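Side-chain contact in unconventional myosin IB (Entamoeba histolytica, PDB 5XGG), which is probably an actin-based motor of the class I myosins, whose C-terminal SH3 domain, the part crystallised, is expected to recognise proline-rich partners: residues T14-N17 / D18-S22. Numbering follows the deposited sequence.
Sequences TAAN and DEELS
The RT loop of the SH3 domain, which joins strands 6-9 and 28-35, turns back on itself here, and side chains on its returning arm bond to backbone N-H groups of the outgoing one. In SH3 domains this loop flanks the groove for proline-rich ligands, so these bonds are consistent with fixing the shape of one wall. Glu-20 spans the gap: with CG beside its own backbone N (chi1 -78°) and the chain extended beyond it, Ala-16 N donates to Glu-20 OE1 at 2.9 Å. The donor stands well above the carboxylate plane, yet the N-H points almost straight at OE1 (165°). Tyr-13 OH bonds to the same oxygen, which therefore has two partners; Trp-38 and Trp-49 touch the Glu-20 side chain. Asn-17 ND2 makes a weak hydrogen bond to Glu-20 OE2 at 3.5 Å, the amide and carboxylate planes being strongly inclined.

At the tip, Asn-17 to Glu-20 form a type I beta turn, closed by Glu-20 N to Asn-17 O at 3.1 Å. Asn-17 holds CG between its backbone N and carbonyl carbon (chi1 50°), and OD1 takes the N-H of Glu-19 in the carbonyl plane, on a lone pair: an Asx turn. Nearer the backbone, Glu-20 CB packs against Ala-15 CB at 3.6 Å. Farther from the tip, Ala-15 N donates to Ser-22 OG at 2.9 Å.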
ATOM      1  N   THR A  14      -9.203   6.534  -5.328  1.00  8.17           N
ATOM      2  CA  THR A  14     -10.443   6.529  -4.555  1.00  8.91           C
ATOM      3  C   THR A  14     -11.060   5.177  -4.536  1.00  8.60           C
ATOM      4  O   THR A  14     -11.367   4.603  -5.569  1.00  9.16           O
ATOM      5  CB  THR A  14     -11.474   7.515  -5.150  1.00  9.65           C
ATOM      6  OG1 THR A  14     -10.885   8.800  -5.127  1.00 11.27           O
ATOM      7  CG2 THR A  14     -12.707   7.543  -4.366  1.00 10.82           C
ATOM      8  N   ALA A  15     -11.194   4.624  -3.356  1.00  9.30           N
ATOM      9  CA  ALA A  15     -11.836   3.350  -3.169  1.00 10.36           C
ATOM     10  C   ALA A  15     -13.168   3.236  -3.874  1.00 10.80           C
ATOM     11  O   ALA A  15     -13.984   4.171  -3.781  1.00 12.29           O
ATOM     12  CB  ALA A  15     -12.029   3.093  -1.686  1.00 11.42           C
ATOM     13  N   ALA A  16     -13.370   2.092  -4.510  1.00 11.85           N
ATOM     14  CA  ALA A  16     -14.596   1.870  -5.270  1.00 14.26           C
ATOM     15  C   ALA A  16     -15.678   1.235  -4.376  1.00 13.60           C
ATOM     16  O   ALA A  16     -16.812   1.113  -4.825  1.00 14.98           O
ATOM     17  CB  ALA A  16     -14.347   0.972  -6.467  1.00 14.72           C
ATOM     18  N   ASN A  17     -15.346   0.857  -3.151  1.00 11.94           N
ATOM     19  CA  ASN A  17     -16.295   0.178  -2.272  1.00 12.45           C
ATOM     20  C   ASN A  17     -15.606   0.180  -0.934  1.00 11.38           C
ATOM     21  O   ASN A  17     -14.393   0.527  -0.815  1.00 10.47           O
ATOM     22  CB  ASN A  17     -16.587  -1.258  -2.737  1.00 13.92           C
ATOM     23  CG  ASN A  17     -15.340  -2.036  -3.007  1.00 15.42           C
ATOM     24  OD1 ASN A  17     -14.547  -2.327  -2.104  1.00 13.17           O
ATOM     25  ND2 ASN A  17     -15.122  -2.350  -4.233  1.00 17.58           N
ATOM     26  N   ASP A  18     -16.385  -0.221   0.058  1.00 11.29           N
ATOM     27  CA  ASP A  18     -15.981  -0.180   1.455  1.00 12.59           C
ATOM     28  C   ASP A  18     -14.751  -1.007   1.832  1.00 10.04           C
ATOM     29  O   ASP A  18     -14.124  -0.685   2.838  1.00 10.83           O
ATOM     30  CB  ASP A  18     -17.140  -0.646   2.345  1.00 13.61           C
ATOM     31  CG  ASP A  18     -18.188   0.399   2.489  1.00 17.52           C
ATOM     32  OD1 ASP A  18     -17.873   1.548   2.359  1.00 21.22           O
ATOM     33  OD2 ASP A  18     -19.337  -0.021   2.690  1.00 25.12           O
ATOM     34  N   GLU A  19     -14.421  -1.999   1.014  1.00  9.70           N
ATOM     35  CA  GLU A  19     -13.368  -2.926   1.291  1.00 10.19           C
ATOM     36  C   GLU A  19     -12.059  -2.508   0.657  1.00  8.47           C
ATOM     37  O   GLU A  19     -11.031  -3.169   0.830  1.00  7.22           O
ATOM     38  CB  GLU A  19     -13.692  -4.300   0.824  1.00 10.95           C
ATOM     39  CG  GLU A  19     -14.838  -4.992   1.559  1.00 13.17           C
ATOM     40  CD  GLU A  19     -16.216  -4.472   1.242  1.00 15.29           C
ATOM     41  OE1 GLU A  19     -16.479  -3.959   0.134  1.00 16.27           O
ATOM     42  OE2 GLU A  19     -17.083  -4.662   2.141  1.00 21.70           O
ATOM     43  N   GLU A  20     -12.106  -1.426  -0.132  1.00  7.98           N
ATOM     44  CA  GLU A  20     -10.886  -0.802  -0.675  1.00  7.56           C
ATOM     45  C   GLU A  20     -10.447   0.367   0.229  1.00  8.27           C
ATOM     46  O   GLU A  20     -11.209   0.934   1.071  1.00  8.61           O
ATOM     47  CB  GLU A  20     -11.091  -0.364  -2.141  1.00  7.31           C
ATOM     48  CG  GLU A  20     -10.993  -1.540  -3.098  1.00  7.87           C
ATOM     49  CD  GLU A  20     -11.470  -1.193  -4.481  1.00  9.25           C
ATOM     50  OE1 GLU A  20     -11.460  -0.031  -4.864  1.00 10.45           O
ATOM     51  OE2 GLU A  20     -11.817  -2.152  -5.237  1.00  9.30           O
ATOM     52  N   LEU A  21      -9.186   0.751  -0.008  1.00  8.19           N
ATOM     53  CA  LEU A  21      -8.525   1.851   0.697  1.00  8.32           C
ATOM     54  C   LEU A  21      -8.222   2.968  -0.274  1.00  8.23           C
ATOM     55  O   LEU A  21      -7.494   2.803  -1.263  1.00  7.90           O
ATOM     56  CB  LEU A  21      -7.268   1.306   1.386  1.00  8.47           C
ATOM     57  CG  LEU A  21      -6.347   2.302   2.115  1.00  8.13           C
ATOM     58  CD1 LEU A  21      -7.033   2.849   3.333  1.00  8.51           C
ATOM     59  CD2 LEU A  21      -4.988   1.535   2.460  1.00  8.09           C
ATOM     60  N   SER A  22      -8.677   4.174   0.037  1.00  7.55           N
ATOM     61  CA  SER A  22      -8.243   5.377  -0.668  1.00  8.01           C
ATOM     62  C   SER A  22      -6.914   5.932  -0.189  1.00  7.79           C
ATOM     63  O   SER A  22      -6.490   5.647   0.962  1.00  7.97           O
ATOM     64  CB  SER A  22      -9.286   6.502  -0.516  1.00  8.84           C
ATOM     65  OG  SER A  22     -10.597   6.092  -0.884  1.00  9.72           O
TER